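PDB 6KTY: flagellar hook-associated protein 2 from Bdellovibrio bacteriovorus, which probably caps the tip of the growing flagellar filament, helping exported flagellin monomers to polymerise there and keeping them from leaking away. Local coordinates for residues A45-G50 with P112-V117; E67-T72 with S126-P131; K73-N78 with K89-A94. All blocks are in the same frame, centred on the assembly; numbering follows the deposited sequence.

Contact 1: residues A45-G50 with P112-V117; sequences AAMSNG and PFKLLV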
loop_
_atom_site.group_PDB
_atom_site.type_symbol
_atom_site.label_atom_id
_atom_site.label_comp_id
_atom_site.label_asym_id
_atom_site.label_seq_id
_atom_site.Cartn_x
_atom_site.Cartn_y
_atom_site.Cartn_z
ATOM N N ALA A 45 5.936 -25.418 3.354
ATOM C CA ALA A 45 7.389 -25.265 3.236
ATOM C C ALA A 45 8.115 -25.422 4.534
ATOM O O ALA A 45 7.510 -25.311 5.613
ATOM C CB ALA A 45 7.744 -23.884 2.570
ATOM N N ALA A 46 9.420 -25.694 4.461
ATOM C CA ALA A 46 10.236 -25.802 5.698
ATOM C C ALA A 46 11.630 -25.266 5.402
ATOM O O ALA A 46 12.116 -25.300 4.229
ATOM C CB ALA A 46 10.279 -27.297 6.260
ATOM N N MET A 47 12.252 -24.687 6.402
ATOM C CA MET A 47 13.580 -24.097 6.179
ATOM C C MET A 47 14.524 -24.625 7.208
ATOM O O MET A 47 14.178 -24.651 8.400
ATOM C CB MET A 47 13.547 -22.556 6.239
ATOM C CG MET A 47 14.838 -21.888 5.714
ATOM S SD MET A 47 14.774 -20.112 5.602
ATOM C CE MET A 47 13.873 -19.923 4.080
ATOM N N SER A 48 15.721 -25.021 6.778
ATOM C CA SER A 48 16.716 -25.560 7.736
ATOM C C SER A 48 17.337 -24.522 8.671
ATOM O O SER A 48 17.230 -23.312 8.441
ATOM C CB SER A 48 17.839 -26.305 6.998
ATOM O OG SER A 48 18.785 -25.383 6.479
ATOM N N ASN A 49 17.975 -25.016 9.737
ATOM C CA ASN A 49 19.019 -24.270 10.447
ATOM C C ASN A 49 20.157 -23.827 9.513
ATOM O O ASN A 49 20.271 -24.314 8.372
ATOM C CB ASN A 49 19.545 -25.078 11.647
ATOM C CG ASN A 49 20.148 -26.439 11.248
ATOM O OD1 ASN A 49 19.668 -27.107 10.354
ATOM N ND2 ASN A 49 21.215 -26.830 11.934
ATOM N N GLY A 50 20.947 -22.874 9.977
ATOM C CA GLY A 50 22.001 -22.244 9.173
ATOM C C GLY A 50 23.274 -23.077 9.165
ATOM O O GLY A 50 23.622 -23.722 10.165
ATOM N N PRO A 112 25.148 -18.691 7.466
ATOM C CA PRO A 112 24.134 -18.035 6.681
ATOM C C PRO A 112 23.344 -18.979 5.758
ATOM O O PRO A 112 22.210 -18.646 5.384
ATOM C CB PRO A 112 24.946 -17.018 5.879
ATOM C CG PRO A 112 26.249 -17.644 5.668
ATOM C CD PRO A 112 26.466 -18.606 6.824
ATOM N N PHE A 113 23.867 -20.161 5.435
ATOM C CA PHE A 113 23.243 -20.967 4.367
ATOM C C PHE A 113 22.125 -21.853 4.913
ATOM O O PHE A 113 22.317 -22.564 5.893
ATOM C CB PHE A 113 24.278 -21.798 3.606
ATOM C CG PHE A 113 25.270 -20.966 2.835
ATOM C CD1 PHE A 113 24.966 -20.487 1.566
ATOM C CD2 PHE A 113 26.510 -20.665 3.374
ATOM C CE1 PHE A 113 25.900 -19.734 0.840
ATOM C CE2 PHE A 113 27.427 -19.894 2.668
ATOM C CZ PHE A 113 27.118 -19.424 1.403
ATOM N N LYS A 114 20.950 -21.782 4.289
ATOM C CA LYS A 114 19.806 -22.602 4.694
ATOM C C LYS A 114 19.133 -23.315 3.560
ATOM O O LYS A 114 19.065 -22.790 2.428
ATOM C CB LYS A 114 18.809 -21.745 5.441
ATOM C CG LYS A 114 19.341 -21.284 6.771
ATOM C CD LYS A 114 18.415 -20.296 7.377
ATOM C CE LYS A 114 18.987 -19.791 8.703
ATOM N NZ LYS A 114 18.077 -18.882 9.429
ATOM N N LEU A 115 18.684 -24.537 3.835
ATOM C CA LEU A 115 17.927 -25.307 2.857
ATOM C C LEU A 115 16.464 -24.927 3.025
ATOM O O LEU A 115 15.944 -24.938 4.144
ATOM C CB LEU A 115 18.119 -26.810 3.059
ATOM C CG LEU A 115 17.365 -27.738 2.094
ATOM C CD1 LEU A 115 18.016 -27.727 0.701
ATOM C CD2 LEU A 115 17.342 -29.148 2.667
ATOM N N LEU A 116 15.844 -24.516 1.923
ATOM C CA LEU A 116 14.411 -24.229 1.873
ATOM C C LEU A 116 13.745 -25.299 1.022
ATOM O O LEU A 116 14.124 -25.496 -0.147
ATOM C CB LEU A 116 14.175 -22.842 1.252
ATOM C CG LEU A 116 12.728 -22.474 0.818
ATOM C CD1 LEU A 116 11.844 -22.333 2.053
ATOM C CD2 LEU A 116 12.687 -21.157 0.002
ATOM N N VAL A 117 12.749 -25.977 1.564
ATOM C CA VAL A 117 12.052 -27.015 0.788
ATOM C C VAL A 117 10.554 -26.604 0.751
ATOM O O VAL A 117 9.949 -26.398 1.795
ATOM C CB VAL A 117 12.243 -28.380 1.433
ATOM C CG1 VAL A 117 11.495 -29.470 0.685
ATOM C CG2 VAL A 117 13.758 -28.736 1.559
#

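Contact 2: residues E67-T72 with S126-P131; sequences ETPEGT and SQVTFP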
loop_
_atom_site.group_PDB
_atom_site.type_symbol
_atom_site.label_atom_id
_atom_site.label_comp_id
_atom_site.label_asym_id
_atom_site.label_seq_id
_atom_site.Cartn_x
_atom_site.Cartn_y
_atom_site.Cartn_z
ATOM N N GLU A 67 5.572 -35.978 4.499
ATOM C CA GLU A 67 4.197 -36.505 4.394
ATOM C C GLU A 67 3.509 -35.587 3.407
ATOM O O GLU A 67 3.437 -34.374 3.638
ATOM C CB GLU A 67 3.423 -36.483 5.703
ATOM C CG GLU A 67 4.033 -37.329 6.820
ATOM C CD GLU A 67 3.945 -38.822 6.569
ATOM O OE1 GLU A 67 3.426 -39.258 5.520
ATOM O OE2 GLU A 67 4.404 -39.571 7.441
ATOM N N THR A 68 2.993 -36.166 2.331
ATOM C CA THR A 68 2.420 -35.385 1.247
ATOM C C THR A 68 1.023 -35.875 0.899
ATOM O O THR A 68 0.615 -36.970 1.303
ATOM C CB THR A 68 3.327 -35.445 -0.000
ATOM O OG1 THR A 68 3.099 -36.678 -0.701
ATOM C CG2 THR A 68 4.755 -35.393 0.408
ATOM N N PRO A 69 0.277 -35.064 0.118
ATOM C CA PRO A 69 -1.036 -35.502 -0.339
ATOM C C PRO A 69 -0.982 -36.783 -1.198
ATOM O O PRO A 69 -2.001 -37.470 -1.349
ATOM C CB PRO A 69 -1.547 -34.306 -1.159
ATOM C CG PRO A 69 -0.664 -33.138 -0.800
ATOM C CD PRO A 69 0.677 -33.779 -0.490
ATOM N N GLU A 70 0.198 -37.099 -1.746
ATOM C CA GLU A 70 0.408 -38.309 -2.522
ATOM C C GLU A 70 0.963 -39.451 -1.650
ATOM O O GLU A 70 1.317 -40.508 -2.163
ATOM C CB GLU A 70 1.354 -38.014 -3.692
ATOM C CG GLU A 70 0.822 -36.988 -4.717
ATOM C CD GLU A 70 0.848 -35.555 -4.216
ATOM O OE1 GLU A 70 -0.144 -34.824 -4.502
ATOM O OE2 GLU A 70 1.837 -35.155 -3.518
ATOM N N GLY A 71 1.015 -39.233 -0.335
ATOM C CA GLY A 71 1.481 -40.234 0.616
ATOM C C GLY A 71 2.834 -39.889 1.212
ATOM O O GLY A 71 3.376 -38.794 0.990
ATOM N N THR A 72 3.378 -40.832 1.979
ATOM C CA THR A 72 4.628 -40.654 2.659
ATOM C C THR A 72 5.750 -40.775 1.645
ATOM O O THR A 72 5.798 -41.745 0.882
ATOM C CB THR A 72 4.858 -41.734 3.738
ATOM O OG1 THR A 72 3.763 -41.732 4.662
ATOM C CG2 THR A 72 6.178 -41.462 4.482
ATOM N N SER A 126 -3.270 -29.209 -0.189
ATOM C CA SER A 126 -1.946 -29.616 -0.685
ATOM C C SER A 126 -0.906 -29.577 0.446
ATOM O O SER A 126 0.260 -29.224 0.240
ATOM C CB SER A 126 -1.520 -28.677 -1.816
ATOM O OG SER A 126 -2.477 -28.675 -2.866
ATOM N N GLN A 127 -1.323 -29.969 1.642
ATOM C CA GLN A 127 -0.458 -29.942 2.798
ATOM C C GLN A 127 0.771 -30.902 2.669
ATOM O O GLN A 127 0.636 -32.019 2.159
ATOM C CB GLN A 127 -1.300 -30.300 4.027
ATOM C CG GLN A 127 -0.791 -29.756 5.296
ATOM C CD GLN A 127 -0.516 -28.286 5.165
ATOM O OE1 GLN A 127 0.644 -27.892 5.060
ATOM N NE2 GLN A 127 -1.588 -27.469 5.078
ATOM N N VAL A 128 1.937 -30.443 3.141
ATOM C CA VAL A 128 3.163 -31.229 3.280
ATOM C C VAL A 128 3.704 -31.023 4.691
ATOM O O VAL A 128 3.819 -29.893 5.164
ATOM C CB VAL A 128 4.272 -30.818 2.239
ATOM C CG1 VAL A 128 5.596 -31.581 2.486
ATOM C CG2 VAL A 128 3.785 -31.033 0.775
ATOM N N THR A 129 4.052 -32.099 5.388
ATOM C CA THR A 129 4.716 -31.936 6.675
ATOM C C THR A 129 6.084 -32.586 6.608
ATOM O O THR A 129 6.360 -33.414 5.736
ATOM C CB THR A 129 3.891 -32.467 7.867
ATOM O OG1 THR A 129 3.634 -33.865 7.671
ATOM C CG2 THR A 129 2.587 -31.671 8.043
ATOM N N PHE A 130 6.911 -32.235 7.584
ATOM C CA PHE A 130 8.324 -32.582 7.624
ATOM C C PHE A 130 8.631 -33.198 8.984
ATOM O O PHE A 130 9.206 -32.536 9.843
ATOM C CB PHE A 130 9.119 -31.284 7.420
ATOM C CG PHE A 130 8.716 -30.507 6.170
ATOM C CD1 PHE A 130 7.681 -29.615 6.193
ATOM C CD2 PHE A 130 9.426 -30.670 4.988
ATOM C CE1 PHE A 130 7.313 -28.911 5.056
ATOM C CE2 PHE A 130 9.074 -29.985 3.835
ATOM C CZ PHE A 130 8.033 -29.101 3.864
ATOM N N PRO A 131 8.245 -34.481 9.189
ATOM C CA PRO A 131 8.157 -35.044 10.529
ATOM C C PRO A 131 9.424 -35.740 11.035
ATOM O O PRO A 131 9.502 -36.069 12.209
ATOM C CB PRO A 131 7.034 -36.082 10.380
ATOM C CG PRO A 131 7.270 -36.592 8.983
ATOM C CD PRO A 131 7.541 -35.336 8.207
#

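Contact 3: residues K73-N78 with K89-A94; sequences KEVYIN and KQINAA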
loop_
_atom_site.group_PDB
_atom_site.type_symbol
_atom_site.label_atom_id
_atom_site.label_comp_id
_atom_site.label_asym_id
_atom_site.label_seq_id
_atom_site.Cartn_x
_atom_site.Cartn_y
_atom_site.Cartn_z
ATOM N N LYS A 73 6.665 -39.811 1.656
ATOM C CA LYS A 73 7.808 -39.834 0.756
ATOM C C LYS A 73 9.082 -39.750 1.584
ATOM O O LYS A 73 9.200 -38.927 2.488
ATOM C CB LYS A 73 7.736 -38.697 -0.274
ATOM C CG LYS A 73 6.440 -38.639 -1.079
ATOM C CD LYS A 73 6.318 -39.772 -2.076
ATOM C CE LYS A 73 5.068 -39.649 -2.916
ATOM N NZ LYS A 73 4.756 -40.929 -3.613
ATOM N N GLU A 74 10.019 -40.647 1.314
ATOM C CA GLU A 74 11.286 -40.657 2.023
ATOM C C GLU A 74 12.383 -40.480 1.007
ATOM O O GLU A 74 12.578 -41.380 0.197
ATOM C CB GLU A 74 11.460 -41.966 2.801
ATOM C CG GLU A 74 10.559 -42.038 4.044
ATOM C CD GLU A 74 10.746 -43.300 4.875
ATOM O OE1 GLU A 74 11.893 -43.817 4.958
ATOM O OE2 GLU A 74 9.743 -43.772 5.468
ATOM N N VAL A 75 13.101 -39.348 1.077
ATOM C CA VAL A 75 14.184 -39.024 0.138
ATOM C C VAL A 75 15.527 -39.444 0.743
ATOM O O VAL A 75 15.885 -39.015 1.835
ATOM C CB VAL A 75 14.202 -37.509 -0.207
ATOM C CG1 VAL A 75 15.492 -37.113 -0.938
ATOM C CG2 VAL A 75 12.971 -37.141 -1.059
ATOM N N TYR A 76 16.234 -40.303 0.019
ATOM C CA TYR A 76 17.467 -40.930 0.499
ATOM C C TYR A 76 18.667 -40.014 0.302
ATOM O O TYR A 76 19.006 -39.644 -0.831
ATOM C CB TYR A 76 17.719 -42.242 -0.237
ATOM C CG TYR A 76 16.551 -43.219 -0.213
ATOM C CD1 TYR A 76 15.873 -43.512 0.982
ATOM C CD2 TYR A 76 16.108 -43.845 -1.385
ATOM C CE1 TYR A 76 14.794 -44.406 1.008
ATOM C CE2 TYR A 76 15.039 -44.733 -1.366
ATOM C CZ TYR A 76 14.390 -45.014 -0.168
ATOM O OH TYR A 76 13.335 -45.909 -0.149
ATOM N N ILE A 77 19.342 -39.698 1.402
ATOM C CA ILE A 77 20.523 -38.842 1.355
ATOM C C ILE A 77 21.803 -39.682 1.407
ATOM O O ILE A 77 22.120 -40.355 2.389
ATOM C CB ILE A 77 20.474 -37.796 2.443
ATOM C CG1 ILE A 77 19.217 -36.928 2.228
ATOM C CG2 ILE A 77 21.751 -36.942 2.425
ATOM C CD1 ILE A 77 19.113 -36.373 0.808
ATOM N N ASN A 78 22.500 -39.643 0.285
ATOM C CA ASN A 78 23.713 -40.363 0.096
ATOM C C ASN A 78 24.892 -39.542 0.642
ATOM O O ASN A 78 25.094 -38.393 0.259
ATOM C CB ASN A 78 23.847 -40.649 -1.384
ATOM C CG ASN A 78 25.049 -41.434 -1.701
ATOM O OD1 ASN A 78 26.049 -41.354 -0.994
ATOM N ND2 ASN A 78 24.989 -42.188 -2.775
ATOM N N LYS A 89 20.020 -30.903 -4.440
ATOM C CA LYS A 89 19.944 -31.537 -5.766
ATOM C C LYS A 89 19.221 -32.910 -5.706
ATOM O O LYS A 89 18.495 -33.232 -6.608
ATOM C CB LYS A 89 21.334 -31.657 -6.449
ATOM C CG LYS A 89 21.877 -30.265 -6.891
ATOM C CD LYS A 89 23.300 -30.336 -7.387
ATOM C CE LYS A 89 23.821 -29.005 -7.980
ATOM N NZ LYS A 89 23.591 -27.768 -7.125
ATOM N N GLN A 90 19.430 -33.682 -4.633
ATOM C CA GLN A 90 18.809 -35.023 -4.463
ATOM C C GLN A 90 17.296 -34.912 -4.186
ATOM O O GLN A 90 16.507 -35.710 -4.673
ATOM C CB GLN A 90 19.484 -35.803 -3.313
ATOM C CG GLN A 90 20.952 -36.195 -3.578
ATOM C CD GLN A 90 21.630 -37.012 -2.439
ATOM O OE1 GLN A 90 21.309 -38.195 -2.221
ATOM N NE2 GLN A 90 22.629 -36.405 -1.771
ATOM N N ILE A 91 16.892 -33.915 -3.398
ATOM C CA ILE A 91 15.458 -33.643 -3.194
ATOM C C ILE A 91 14.859 -33.275 -4.536
ATOM O O ILE A 91 13.860 -33.859 -4.917
ATOM C CB ILE A 91 15.154 -32.566 -2.132
ATOM C CG1 ILE A 91 15.565 -33.045 -0.729
ATOM C CG2 ILE A 91 13.687 -32.202 -2.110
ATOM C CD1 ILE A 91 15.629 -31.917 0.374
ATOM N N ASN A 92 15.476 -32.374 -5.297
ATOM C CA ASN A 92 14.876 -32.029 -6.582
ATOM C C ASN A 92 14.832 -33.260 -7.524
ATOM O O ASN A 92 13.820 -33.498 -8.178
ATOM C CB ASN A 92 15.592 -30.855 -7.246
ATOM C CG ASN A 92 15.339 -29.537 -6.525
ATOM O OD1 ASN A 92 14.270 -29.342 -5.922
ATOM N ND2 ASN A 92 16.332 -28.626 -6.560
ATOM N N ALA A 93 15.901 -34.062 -7.555
ATOM C CA ALA A 93 15.961 -35.195 -8.494
ATOM C C ALA A 93 14.993 -36.306 -8.091
ATOM O O ALA A 93 14.612 -37.098 -8.920
ATOM C CB ALA A 93 17.374 -35.751 -8.601
ATOM N N ALA A 94 14.605 -36.367 -6.819
ATOM C CA ALA A 94 13.652 -37.373 -6.359
ATOM C C ALA A 94 12.268 -37.213 -6.993
ATOM O O ALA A 94 11.496 -38.165 -7.035
ATOM C CB ALA A 94 13.531 -37.309 -4.849
#

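Contact 1: residues A45-G50 with P112-V117
Ala46 and Val117 face each other as a hydrogen-bonded antiparallel pair: Ala46 N reaches Val117 O at 2.8 Å, and Val117 N returns to Ala46 O with an N-H...O angle of 173°. The next pair, Met47 and Leu116, is non-hydrogen-bonded and meets through side chains, the Met47 chain bending at chi3 (-80°) to bring CE within 3.7 Å of Leu116 CD1. Beyond it Ser48 N donates to Leu115 O at 2.6 Å, but the return bond comes to a side chain, since Leu115 N gives its hydrogen to Ser48 OG at 2.8 Å. With chi1 at 80°, that hydroxyl lies between its own N and carbonyl carbon; it also donates to Asn49 O. These are the two inner strands of a four-stranded antiparallel sheet, flanked by strands 98-104 and 144-148. Alongside Ser48 and Asn49 the extended Lys114 chain passes the backbone, CG lying 3.4 Å from Ser48 O, and carries NZ on to a salt bridge with Asp105. Leu115 and Val117 pack against helix 84-94, while Phe160 of the second subunit packs on Ala45, Met47 and Leu116.

Contact 2: residues E67-T72 with S126-P131
Glu67 and Thr129 form the one bridge of this contact, a hydrogen-bonded antiparallel pair that joins strand 63-68 to strand 129-136 in a three-stranded sheet. Strand 63-68 is the middle strand; just past the bridge it runs through a type I turn, Thr68 to Gly71, into strand 71-77, a beta hairpin. The close part of the contact is largely backbone. Thr129 N donates to Glu67 O at 2.9 Å, in the carbonyl plane, whereas Glu67 N meets Thr129 O at 3.0 Å from a position tilted 28° from the plane of the Thr129 carbonyl. Glu67 O also receives the CA-H of Val128 at 3.2 Å, and the Val128 side chain is the buried one here and packs on Pro44. At the turn, Pro69 sets CD 3.2 Å from Gln127 O, with CG beside Ser126 CA. Gln127 N is buried there with no partner in the model; the Gln127 side chain leads off to the backbone N of Ala150.

On the solvent side the fit is looser. Thr129 OG1 sits between its backbone N and carbonyl carbon (chi1 59°), which sets it 3.3 Å from Glu67 CB, a touch without a hydrogen bond. Farther along, the Glu67 side chain crosses that of Pro131 at about a right angle, CG to CG 4.0 Å. The glutamate chain then folds at chi2 and carries its carboxylate away from strand 129-136 and across the hairpin, where Thr72 OG1 donates to the syn lone pair of OE1. The hairpin end is fastened internally: Gly71 O accepts from both Thr68 N and Thr68 OG1, the hydroxyl bond measuring 2.7 Å and lying in the carbonyl plane on a lone pair.

Contact 3: residues K73-N78 with K89-A94
Gln90 and Asn78 meet where the glutamine, its chain extended beyond CG, reaches from the helix to the end of strand 71-77. Asn78 N donates to Gln90 OE1 at 3.1 Å, almost straight at 170°, in the plane of the amide and on a lone pair. Tyr76 O is just as near to that oxygen, but both are acceptors and no bond joins them. Ile77 CD1 lies 4.2 Å from Gln90 CD, the two side chains slanting past one another. Toward the other end of the contact the chemistry turns apolar. Val75 points at the helix and spreads its two methyls over neighbouring turns: CG1, anti to the backbone N (chi1 168°), meets Ile91 CG1 at 4.1 Å with the side chains at about a right angle, while CG2 touches Ala94 CB at 3.8 Å. Ile91 goes on inward to Leu115 and Val117 of strand 113-119, and Asn78 OD1 accepts a hydrogen bond from Ser80 N. The axes of 73-77 and 89-94 come within 8.5 Å, their N-to-C directions 136° apart: a helix packed on an antiparallel sheet, following the edge strand through a short connection and folding back over it.

Overall arrangement
All three contacts lie in the part of this FliD fragment that holds the three- and four-stranded sheets and helix 84-94, apart from its five-stranded sheet. Contact 1 is the core one, nearly all buried, joining the two inner strands of the four-stranded sheet by backbone bonds, one of them replaced by a serine hydroxyl; it alone meets a second subunit. Contact 2 lies at the surface and binds the three-stranded sheet through a single bridge plus loosely fitted side chains. Contact 3, partly buried, depends on side chains: apolar packing and one glutamine bond. Contacts 2 and 3 share strand 71-77, while Ile91 CD1 of contact 3 packs on Leu115 and Val117 of contact 1. Phe130 of contact 2 covers Ala46 of contact 1.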